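Local coordinates for protein aminopeptidase YwaD (Bacillus subtilis, PDB 6HC6) that hydrolyses peptides from the N terminus, releasing residues such as arginine, lysine and leucine, as a secreted aminopeptidase with two zinc ions per subunit, at residues Ser350-Phe360 with Gln417-Glu428; Gln367-Glu378 with Lys444-Glu452. All blocks are in the same frame, centred on the assembly; numbering follows the deposited sequence.

Contact 1: residues Ser350-Phe360 with Gln417-Glu428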
loop_
_atom_site.group_PDB
_atom_site.type_symbol
_atom_site.label_atom_id
_atom_site.label_comp_id
_atom_site.label_asym_id
_atom_site.label_seq_id
_atom_site.Cartn_x
_atom_site.Cartn_y
_atom_site.Cartn_z
ATOM N N SER A 350 0.022 9.931 -22.299
ATOM C CA SER A 350 0.502 11.217 -21.806
ATOM C C SER A 350 1.915 11.104 -21.252
ATOM O O SER A 350 2.716 12.035 -21.391
ATOM C CB SER A 350 -0.447 11.756 -20.745
ATOM O OG SER A 350 -1.631 12.237 -21.358
ATOM N N SER A 351 2.232 9.974 -20.609
ATOM C CA SER A 351 3.569 9.777 -20.064
ATOM C C SER A 351 4.595 9.592 -21.171
ATOM O O SER A 351 5.691 10.163 -21.105
ATOM C CB SER A 351 3.580 8.577 -19.120
ATOM O OG SER A 351 2.649 8.760 -18.072
ATOM N N ARG A 352 4.261 8.789 -22.188
ATOM C CA ARG A 352 5.144 8.657 -23.342
ATOM C C ARG A 352 5.448 10.021 -23.940
ATOM O O ARG A 352 6.607 10.354 -24.209
ATOM C CB ARG A 352 4.522 7.731 -24.395
ATOM C CG ARG A 352 4.938 8.055 -25.828
ATOM C CD ARG A 352 4.104 7.320 -26.946
ATOM N NE ARG A 352 2.725 7.737 -27.182
ATOM C CZ ARG A 352 1.674 6.905 -27.318
ATOM N NH1 ARG A 352 1.858 5.591 -27.162
ATOM N NH2 ARG A 352 0.474 7.408 -27.584
ATOM N N THR A 353 4.404 10.818 -24.173
ATOM C CA THR A 353 4.587 12.145 -24.739
ATOM C C THR A 353 5.454 13.017 -23.840
ATOM O O THR A 353 6.359 13.713 -24.320
ATOM C CB THR A 353 3.222 12.786 -24.959
ATOM O OG1 THR A 353 2.515 12.056 -25.969
ATOM C CG2 THR A 353 3.378 14.232 -25.372
ATOM N N ALA A 354 5.185 12.998 -22.530
ATOM C CA ALA A 354 5.955 13.818 -21.599
ATOM C C ALA A 354 7.420 13.404 -21.590
ATOM O O ALA A 354 8.316 14.259 -21.575
ATOM C CB ALA A 354 5.366 13.712 -20.193
ATOM N N ALA A 355 7.684 12.096 -21.589
ATOM C CA ALA A 355 9.066 11.626 -21.596
ATOM C C ALA A 355 9.809 12.151 -22.818
ATOM O O ALA A 355 10.981 12.535 -22.726
ATOM C CB ALA A 355 9.100 10.100 -21.553
ATOM N N GLU A 356 9.135 12.193 -23.965
ATOM C CA GLU A 356 9.750 12.766 -25.162
ATOM C C GLU A 356 10.023 14.258 -25.001
ATOM O O GLU A 356 11.077 14.749 -25.420
ATOM C CB GLU A 356 8.865 12.512 -26.383
ATOM C CG GLU A 356 8.774 11.043 -26.779
ATOM C CD GLU A 356 7.562 10.725 -27.647
ATOM O OE1 GLU A 356 7.436 9.558 -28.083
ATOM O OE2 GLU A 356 6.742 11.635 -27.899
ATOM N N LYS A 357 9.088 15.004 -24.409
ATOM C CA LYS A 357 9.280 16.448 -24.300
ATOM C C LYS A 357 10.433 16.791 -23.357
ATOM O O LYS A 357 11.204 17.721 -23.628
ATOM C CB LYS A 357 7.986 17.130 -23.846
ATOM C CG LYS A 357 8.075 18.657 -23.819
ATOM C CD LYS A 357 6.698 19.320 -23.866
ATOM C CE LYS A 357 6.766 20.714 -24.495
ATOM N NZ LYS A 357 6.752 20.703 -25.991
ATOM N N ILE A 358 10.581 16.049 -22.255
ATOM C CA ILE A 358 11.633 16.337 -21.282
ATOM C C ILE A 358 12.892 15.515 -21.512
ATOM O O ILE A 358 13.867 15.682 -20.771
ATOM C CB ILE A 358 11.137 16.140 -19.833
ATOM C CG1 ILE A 358 10.913 14.654 -19.531
ATOM C CG2 ILE A 358 9.876 16.957 -19.600
ATOM C CD1 ILE A 358 10.446 14.380 -18.118
ATOM N N GLY A 359 12.907 14.643 -22.518
ATOM C CA GLY A 359 14.061 13.799 -22.765
ATOM C C GLY A 359 14.351 12.830 -21.633
ATOM O O GLY A 359 15.351 12.985 -20.924
ATOM N N PHE A 360 13.477 11.832 -21.455
ATOM C CA PHE A 360 13.627 10.783 -20.446
ATOM C C PHE A 360 13.444 9.440 -21.152
ATOM O O PHE A 360 12.377 9.172 -21.709
ATOM C CB PHE A 360 12.611 10.985 -19.316
ATOM C CG PHE A 360 12.607 9.884 -18.287
ATOM C CD1 PHE A 360 13.697 9.694 -17.453
ATOM C CD2 PHE A 360 11.502 9.051 -18.146
ATOM C CE1 PHE A 360 13.696 8.679 -16.496
ATOM C CE2 PHE A 360 11.487 8.043 -17.190
ATOM C CZ PHE A 360 12.585 7.859 -16.364
ATOM N N GLN A 417 13.255 13.456 -10.815
ATOM C CA GLN A 417 13.015 12.912 -12.149
ATOM C C GLN A 417 11.608 12.343 -12.263
ATOM O O GLN A 417 10.924 12.568 -13.269
ATOM C CB GLN A 417 14.061 11.841 -12.473
ATOM C CG GLN A 417 13.860 11.148 -13.827
ATOM C CD GLN A 417 13.962 12.098 -15.023
ATOM O OE1 GLN A 417 12.958 12.653 -15.487
ATOM N NE2 GLN A 417 15.176 12.273 -15.535
ATOM N N ALA A 418 11.159 11.608 -11.243
ATOM C CA ALA A 418 9.779 11.135 -11.229
ATOM C C ALA A 418 8.808 12.310 -11.201
ATOM O O ALA A 418 7.829 12.340 -11.954
ATOM C CB ALA A 418 9.540 10.216 -10.031
ATOM N N GLY A 419 9.070 13.292 -10.339
ATOM C CA GLY A 419 8.199 14.458 -10.269
ATOM C C GLY A 419 8.113 15.211 -11.585
ATOM O O GLY A 419 7.023 15.598 -12.025
ATOM N N ASP A 420 9.259 15.433 -12.231
ATOM C CA ASP A 420 9.248 16.138 -13.513
ATOM C C ASP A 420 8.499 15.341 -14.575
ATOM O O ASP A 420 7.756 15.915 -15.383
ATOM C CB ASP A 420 10.673 16.439 -13.972
ATOM C CG ASP A 420 11.299 17.591 -13.209
ATOM O OD1 ASP A 420 10.548 18.498 -12.782
ATOM O OD2 ASP A 420 12.539 17.597 -13.042
ATOM N N LEU A 421 8.652 14.015 -14.573
ATOM C CA LEU A 421 7.989 13.207 -15.595
ATOM C C LEU A 421 6.476 13.207 -15.402
ATOM O O LEU A 421 5.723 13.465 -16.348
ATOM C CB LEU A 421 8.538 11.774 -15.581
ATOM C CG LEU A 421 8.022 10.760 -16.612
ATOM C CD1 LEU A 421 6.645 10.156 -16.240
ATOM C CD2 LEU A 421 7.979 11.373 -18.007
ATOM N N VAL A 422 6.004 12.889 -14.196
ATOM C CA VAL A 422 4.561 12.793 -13.994
ATOM C C VAL A 422 3.918 14.175 -14.033
ATOM O O VAL A 422 2.763 14.321 -14.469
ATOM C CB VAL A 422 4.243 12.053 -12.681
ATOM C CG1 VAL A 422 2.750 11.801 -12.572
ATOM C CG2 VAL A 422 5.021 10.732 -12.600
ATOM N N THR A 423 4.640 15.215 -13.600
ATOM C CA THR A 423 4.078 16.564 -13.716
ATOM C C THR A 423 3.875 16.941 -15.177
ATOM O O THR A 423 2.844 17.519 -15.545
ATOM C CB THR A 423 4.975 17.588 -13.015
ATOM O OG1 THR A 423 4.971 17.333 -11.605
ATOM C CG2 THR A 423 4.461 19.004 -13.250
ATOM N N ALA A 424 4.843 16.605 -16.031
ATOM C CA ALA A 424 4.692 16.894 -17.449
ATOM C C ALA A 424 3.596 16.041 -18.067
ATOM O O ALA A 424 2.905 16.490 -18.987
ATOM C CB ALA A 424 6.015 16.677 -18.182
ATOM N N ALA A 425 3.451 14.801 -17.603
ATOM C CA ALA A 425 2.406 13.923 -18.123
ATOM C C ALA A 425 1.022 14.446 -17.757
ATOM O O ALA A 425 0.119 14.485 -18.596
ATOM C CB ALA A 425 2.594 12.503 -17.585
ATOM N N VAL A 426 0.835 14.828 -16.495
ATOM C CA VAL A 426 -0.442 15.403 -16.088
ATOM C C VAL A 426 -0.681 16.715 -16.820
ATOM O O VAL A 426 -1.800 16.994 -17.272
ATOM C CB VAL A 426 -0.482 15.572 -14.559
ATOM C CG1 VAL A 426 -1.755 16.324 -14.128
ATOM C CG2 VAL A 426 -0.418 14.214 -13.885
ATOM N N TYR A 427 0.367 17.535 -16.973
ATOM C CA TYR A 427 0.214 18.775 -17.723
ATOM C C TYR A 427 -0.277 18.496 -19.132
ATOM O O TYR A 427 -1.176 19.184 -19.628
ATOM C CB TYR A 427 1.533 19.553 -17.758
ATOM C CG TYR A 427 1.451 20.857 -18.530
ATOM C CD1 TYR A 427 0.778 21.954 -18.006
ATOM C CD2 TYR A 427 2.062 20.997 -19.767
ATOM C CE1 TYR A 427 0.705 23.154 -18.700
ATOM C CE2 TYR A 427 1.991 22.200 -20.474
ATOM C CZ TYR A 427 1.313 23.273 -19.930
ATOM O OH TYR A 427 1.241 24.469 -20.615
ATOM N N GLU A 428 0.276 17.468 -19.785
ATOM C CA GLU A 428 -0.216 17.113 -21.115
ATOM C C GLU A 428 -1.706 16.817 -21.079
ATOM O O GLU A 428 -2.447 17.197 -21.995
ATOM C CB GLU A 428 0.551 15.911 -21.666
ATOM C CG GLU A 428 1.924 16.252 -22.198
ATOM C CD GLU A 428 1.883 17.330 -23.271
ATOM O OE1 GLU A 428 1.013 17.250 -24.164
ATOM O OE2 GLU A 428 2.720 18.258 -23.220
#

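Contact 2: residues Gln367-Glu378 with Lys444-Glu452. With ZN (zinc ion), chain E.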
loop_
_atom_site.group_PDB
_atom_site.type_symbol
_atom_site.label_atom_id
_atom_site.label_comp_id
_atom_site.label_asym_id
_atom_site.label_seq_id
_atom_site.Cartn_x
_atom_site.Cartn_y
_atom_site.Cartn_z
ATOM N N GLN A 367 2.811 -4.455 -16.826
ATOM C CA GLN A 367 1.633 -4.860 -16.073
ATOM C C GLN A 367 1.933 -4.799 -14.581
ATOM O O GLN A 367 3.012 -5.194 -14.132
ATOM C CB GLN A 367 1.189 -6.273 -16.466
ATOM C CG GLN A 367 -0.187 -6.687 -15.916
ATOM C CD GLN A 367 -0.143 -7.124 -14.454
ATOM O OE1 GLN A 367 0.877 -7.626 -13.973
ATOM N NE2 GLN A 367 -1.251 -6.927 -13.741
ATOM N N GLY A 368 0.964 -4.312 -13.812
ATOM C CA GLY A 368 1.079 -4.370 -12.371
ATOM C C GLY A 368 -0.179 -3.852 -11.714
ATOM O O GLY A 368 -0.827 -2.940 -12.242
ATOM N N GLY A 369 -0.548 -4.444 -10.584
ATOM C CA GLY A 369 -1.660 -3.934 -9.809
ATOM C C GLY A 369 -1.211 -3.573 -8.409
ATOM O O GLY A 369 -0.152 -2.971 -8.244
ATOM N N SER A 370 -2.016 -3.913 -7.402
ATOM C CA SER A 370 -1.639 -3.771 -5.991
ATOM C C SER A 370 -1.277 -2.336 -5.610
ATOM O O SER A 370 -0.416 -2.105 -4.759
ATOM C CB SER A 370 -0.496 -4.726 -5.638
ATOM O OG SER A 370 -0.868 -6.049 -5.979
ATOM N N SER A 371 -1.935 -1.356 -6.218
ATOM C CA SER A 371 -1.923 0.006 -5.697
ATOM C C SER A 371 -3.232 0.665 -6.093
ATOM O O SER A 371 -4.110 0.033 -6.683
ATOM C CB SER A 371 -0.718 0.815 -6.191
ATOM O OG SER A 371 -0.599 1.993 -5.394
ATOM N N ASP A 372 -3.358 1.946 -5.773
ATOM C CA ASP A 372 -4.659 2.592 -5.804
ATOM C C ASP A 372 -5.162 2.902 -7.207
ATOM O O ASP A 372 -6.300 3.351 -7.348
ATOM C CB ASP A 372 -4.601 3.865 -4.960
ATOM C CG ASP A 372 -4.429 3.558 -3.488
ATOM O OD1 ASP A 372 -3.472 4.085 -2.902
ATOM O OD2 ASP A 372 -5.253 2.794 -2.916
ATOM N N HIS A 373 -4.369 2.657 -8.248
ATOM C CA HIS A 373 -4.917 2.757 -9.593
ATOM C C HIS A 373 -5.908 1.641 -9.885
ATOM O O HIS A 373 -6.682 1.752 -10.838
ATOM C CB HIS A 373 -3.791 2.708 -10.626
ATOM C CG HIS A 373 -3.017 1.427 -10.613
ATOM N ND1 HIS A 373 -2.365 0.958 -9.490
ATOM C CD2 HIS A 373 -2.782 0.518 -11.589
ATOM C CE1 HIS A 373 -1.766 -0.184 -9.777
ATOM N NE2 HIS A 373 -2.009 -0.476 -11.044
ATOM N N VAL A 374 -5.907 0.575 -9.093
ATOM C CA VAL A 374 -6.656 -0.622 -9.468
ATOM C C VAL A 374 -8.156 -0.358 -9.374
ATOM O O VAL A 374 -8.881 -0.729 -10.301
ATOM C CB VAL A 374 -6.239 -1.838 -8.624
ATOM C CG1 VAL A 374 -7.198 -3.006 -8.850
ATOM C CG2 VAL A 374 -4.810 -2.256 -8.972
ATOM N N PRO A 375 -8.685 0.245 -8.300
ATOM C CA PRO A 375 -10.135 0.524 -8.295
ATOM C C PRO A 375 -10.577 1.428 -9.433
ATOM O O PRO A 375 -11.704 1.280 -9.934
ATOM C CB PRO A 375 -10.354 1.184 -6.924
ATOM C CG PRO A 375 -9.292 0.604 -6.078
ATOM C CD PRO A 375 -8.092 0.484 -6.977
ATOM N N PHE A 376 -9.732 2.370 -9.853
ATOM C CA PHE A 376 -10.074 3.193 -11.011
ATOM C C PHE A 376 -10.178 2.334 -12.259
ATOM O O PHE A 376 -11.142 2.444 -13.025
ATOM C CB PHE A 376 -9.033 4.298 -11.196
ATOM C CG PHE A 376 -9.142 5.391 -10.179
ATOM C CD1 PHE A 376 -10.016 6.457 -10.379
ATOM C CD2 PHE A 376 -8.407 5.334 -9.005
ATOM C CE1 PHE A 376 -10.129 7.464 -9.442
ATOM C CE2 PHE A 376 -8.521 6.336 -8.050
ATOM C CZ PHE A 376 -9.382 7.414 -8.276
ATOM N N HIS A 377 -9.195 1.451 -12.466
ATOM C CA HIS A 377 -9.219 0.566 -13.628
ATOM C C HIS A 377 -10.453 -0.327 -13.613
ATOM O O HIS A 377 -11.086 -0.543 -14.655
ATOM C CB HIS A 377 -7.945 -0.284 -13.657
ATOM C CG HIS A 377 -7.838 -1.165 -14.863
ATOM N ND1 HIS A 377 -7.003 -0.874 -15.919
ATOM C CD2 HIS A 377 -8.471 -2.316 -15.188
ATOM C CE1 HIS A 377 -7.125 -1.811 -16.846
ATOM N NE2 HIS A 377 -8.006 -2.700 -16.424
ATOM N N GLU A 378 -10.816 -0.848 -12.433
ATOM C CA GLU A 378 -11.988 -1.712 -12.329
ATOM C C GLU A 378 -13.269 -0.974 -12.693
ATOM O O GLU A 378 -14.211 -1.588 -13.208
ATOM C CB GLU A 378 -12.095 -2.285 -10.920
ATOM C CG GLU A 378 -11.017 -3.297 -10.584
ATOM C CD GLU A 378 -11.095 -3.750 -9.140
ATOM O OE1 GLU A 378 -11.094 -2.880 -8.242
ATOM O OE2 GLU A 378 -11.171 -4.976 -8.906
ATOM N N LYS A 444 -13.291 -7.235 -12.348
ATOM C CA LYS A 444 -12.693 -7.269 -11.017
ATOM C C LYS A 444 -11.291 -7.867 -11.054
ATOM O O LYS A 444 -11.019 -8.814 -11.795
ATOM C CB LYS A 444 -13.575 -8.057 -10.044
ATOM C CG LYS A 444 -13.745 -9.532 -10.393
ATOM C CD LYS A 444 -13.519 -10.427 -9.177
ATOM C CE LYS A 444 -13.659 -11.905 -9.530
ATOM N NZ LYS A 444 -12.352 -12.528 -9.880
ATOM N N ALA A 445 -10.400 -7.300 -10.248
ATOM C CA ALA A 445 -9.022 -7.752 -10.216
ATOM C C ALA A 445 -8.878 -8.986 -9.334
ATOM O O ALA A 445 -9.627 -9.186 -8.375
ATOM C CB ALA A 445 -8.111 -6.634 -9.712
ATOM N N LYS A 446 -7.907 -9.821 -9.680
ATOM C CA LYS A 446 -7.545 -10.978 -8.878
ATOM C C LYS A 446 -6.858 -10.522 -7.585
ATOM O O LYS A 446 -6.311 -9.424 -7.501
ATOM C CB LYS A 446 -6.658 -11.900 -9.716
ATOM C CG LYS A 446 -6.266 -13.207 -9.084
ATOM C CD LYS A 446 -4.854 -13.122 -8.574
ATOM C CE LYS A 446 -4.552 -14.187 -7.549
ATOM N NZ LYS A 446 -5.614 -14.209 -6.553
ATOM N N ALA A 447 -6.897 -11.379 -6.557
ATOM C CA ALA A 447 -6.349 -10.981 -5.259
ATOM C C ALA A 447 -4.896 -10.541 -5.378
ATOM O O ALA A 447 -4.479 -9.580 -4.721
ATOM C CB ALA A 447 -6.474 -12.124 -4.245
ATOM N N SER A 448 -4.108 -11.225 -6.218
ATOM C CA SER A 448 -2.696 -10.872 -6.319
ATOM C C SER A 448 -2.469 -9.553 -7.041
ATOM O O SER A 448 -1.345 -9.035 -7.009
ATOM C CB SER A 448 -1.903 -11.988 -7.006
ATOM O OG SER A 448 -2.110 -11.978 -8.404
ATOM N N ASP A 449 -3.498 -8.994 -7.679
ATOM C CA ASP A 449 -3.427 -7.645 -8.216
ATOM C C ASP A 449 -4.070 -6.615 -7.297
ATOM O O ASP A 449 -4.113 -5.435 -7.645
ATOM C CB ASP A 449 -4.076 -7.588 -9.600
ATOM C CG ASP A 449 -3.191 -8.197 -10.678
ATOM O OD1 ASP A 449 -1.949 -8.041 -10.601
ATOM O OD2 ASP A 449 -3.739 -8.838 -11.597
ATOM N N ILE A 450 -4.565 -7.026 -6.134
ATOM C CA ILE A 450 -5.134 -6.108 -5.156
ATOM C C ILE A 450 -4.221 -5.956 -3.951
ATOM O O ILE A 450 -3.906 -4.843 -3.530
ATOM C CB ILE A 450 -6.545 -6.558 -4.721
ATOM C CG1 ILE A 450 -7.508 -6.454 -5.902
ATOM C CG2 ILE A 450 -7.012 -5.692 -3.542
ATOM C CD1 ILE A 450 -8.835 -7.098 -5.657
ATOM N N PHE A 451 -3.785 -7.073 -3.385
ATOM C CA PHE A 451 -3.049 -7.077 -2.133
ATOM C C PHE A 451 -1.545 -7.172 -2.378
ATOM O O PHE A 451 -1.088 -7.545 -3.461
ATOM C CB PHE A 451 -3.524 -8.235 -1.255
ATOM C CG PHE A 451 -4.994 -8.204 -0.970
ATOM C CD1 PHE A 451 -5.890 -8.852 -1.800
ATOM C CD2 PHE A 451 -5.482 -7.495 0.121
ATOM C CE1 PHE A 451 -7.247 -8.812 -1.545
ATOM C CE2 PHE A 451 -6.843 -7.444 0.373
ATOM C CZ PHE A 451 -7.722 -8.101 -0.460
ATOM N N GLU A 452 -0.783 -6.806 -1.348
ATOM C CA GLU A 452 0.662 -6.969 -1.306
ATOM C C GLU A 452 1.003 -8.052 -0.292
ATOM O O GLU A 452 0.310 -8.202 0.719
ATOM C CB GLU A 452 1.357 -5.655 -0.927
ATOM C CG GLU A 452 0.990 -4.511 -1.879
ATOM C CD GLU A 452 1.486 -3.143 -1.433
ATOM O OE1 GLU A 452 2.525 -3.047 -0.731
ATOM O OE2 GLU A 452 0.844 -2.143 -1.825
HETATM ZN ZN ZN E . 3.169 -1.295 0.570
HETATM O O HOH W 1 0.069 -6.587 -8.920
HETATM O O HOH W 2 1.835 -0.093 -0.876
#

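Contact 1: residues Ser350-Phe360 with Gln417-Glu428
Ala354 meets Ala424 and Ala425 at the heart of this contact: its CB lies 3.6 Å from Ala424 CB and 3.4 Å from Ala425 N, so the methyl rests on the opposing backbone. Alanine suits both sides, because a single carbon lets the helices come close, their axes 7.9 Å apart. Leu421, with CG anti to its backbone N (chi1 -178°), sends CD2 across to Ala355, 3.9 Å from Ala355 CB, and fits as a knob among Ser351, Ala354, Ala355 and Ile358. Ile358 answers as a knob among Gln417, Asp420, Leu421 and Ala424, with CD1 3.7 Å from Leu421 CA. No hydrogen bond crosses between the segments; shape and apolar surface do the joining, as in the helical layers of the alpha/beta fold of M28 peptidases, where helices cover a central sheet. Here the helices cross steeply, their directions 118° apart. Gly359, with positive phi, is the first residue to leave helical geometry, in a Schellman motif: Phe360 N bonds Ala355 O at 2.9 Å and Gly359 N bonds Glu356 O weakly. That turn brings the Phe360 ring to Gln417, whose bent chain lays its amide obliquely against the ring, planes 32° apart, with Gln417 CD 3.4 Å from Phe360 CD1. At the other end Glu428 crosses Thr353 at CG2, and its OE1 makes a long, weak ion pair with Lys431. Ser351 OG is satisfied by Val347 O within its own helix. Beneath, Ser351 and Val422 both touch Phe386 of strand 382-389.

Contact 2: residues Gln367-Glu378 with Lys444-Glu452
Gly369 and Ser370 run close against Asp449 and Ile450, with Ser370 CA 4.3 Å from Ile450 CA, and Ser370 N donates to Asp449 O at 2.6 Å from well above the carbonyl plane (58°). Glycine suits position 369 because the face where a side chain would stand lies against Asp449 O. Ser370 has left-handed helical phi and psi, and its OG, placed beside its own backbone N (chi1 -55°), turns to Phe451 O at 2.9 Å. A small hydroxyl is apt here, since it also accepts from a water that Gly369 N binds as donor and that donates to Asp449 OD1. The amide NE2 of Gln367 adds a weak bond to the same OD1, though its stronger partner is Leu340 O. Directly after Phe451 comes Glu452, whose extended chain carries OE1, hydrogen-bonded to Tyr400 OH, to a zinc ion at 2.3 Å, alongside Asp262, Glu295 and His401: the tail thus enters the two-zinc centre of an M28 aminopeptidase. Glu452 OE2 takes a hydrogen bond from a water also on the zinc and lies 3.2 Å from Ser370 O, a close approach of two acceptors. On helix 373-378, Val374 packs CG1 against Ala445 CB at 3.8 Å. One turn on, Glu378 OE2 accepts the backbone N-H of Ala445 at 2.8 Å on the anti side of the carboxylate, nearly straight at 167°. His373 NE2 donates in its ring plane to Gly368 O at 3.0 Å, closing the loop between them, consistent with a fixed conformation there, and Ser371 OG bonds Asp323, a ligand of the other zinc ion.

In the fold
The chain starts with two helices and strand 86-93 of the eight-stranded sheet, passes through the PA domain and returns to that sheet before helix 346-358 supplies the first half of contact 1. Strand 363-367, at the edge of the same sheet, then leads into 367-378, the first half of contact 2. Helix 412-430 returns to close contact 1 over 56 intervening residues; after an unmodelled stretch, 444-452 closes contact 2 over 65. The two closures cross rather than nest. Their centres stand 24 Å apart and they do not touch. Contact 1 joins two helices away from the metal site, whereas contact 2 ties the C-terminal tail to the loop and helix beside the zinc centre.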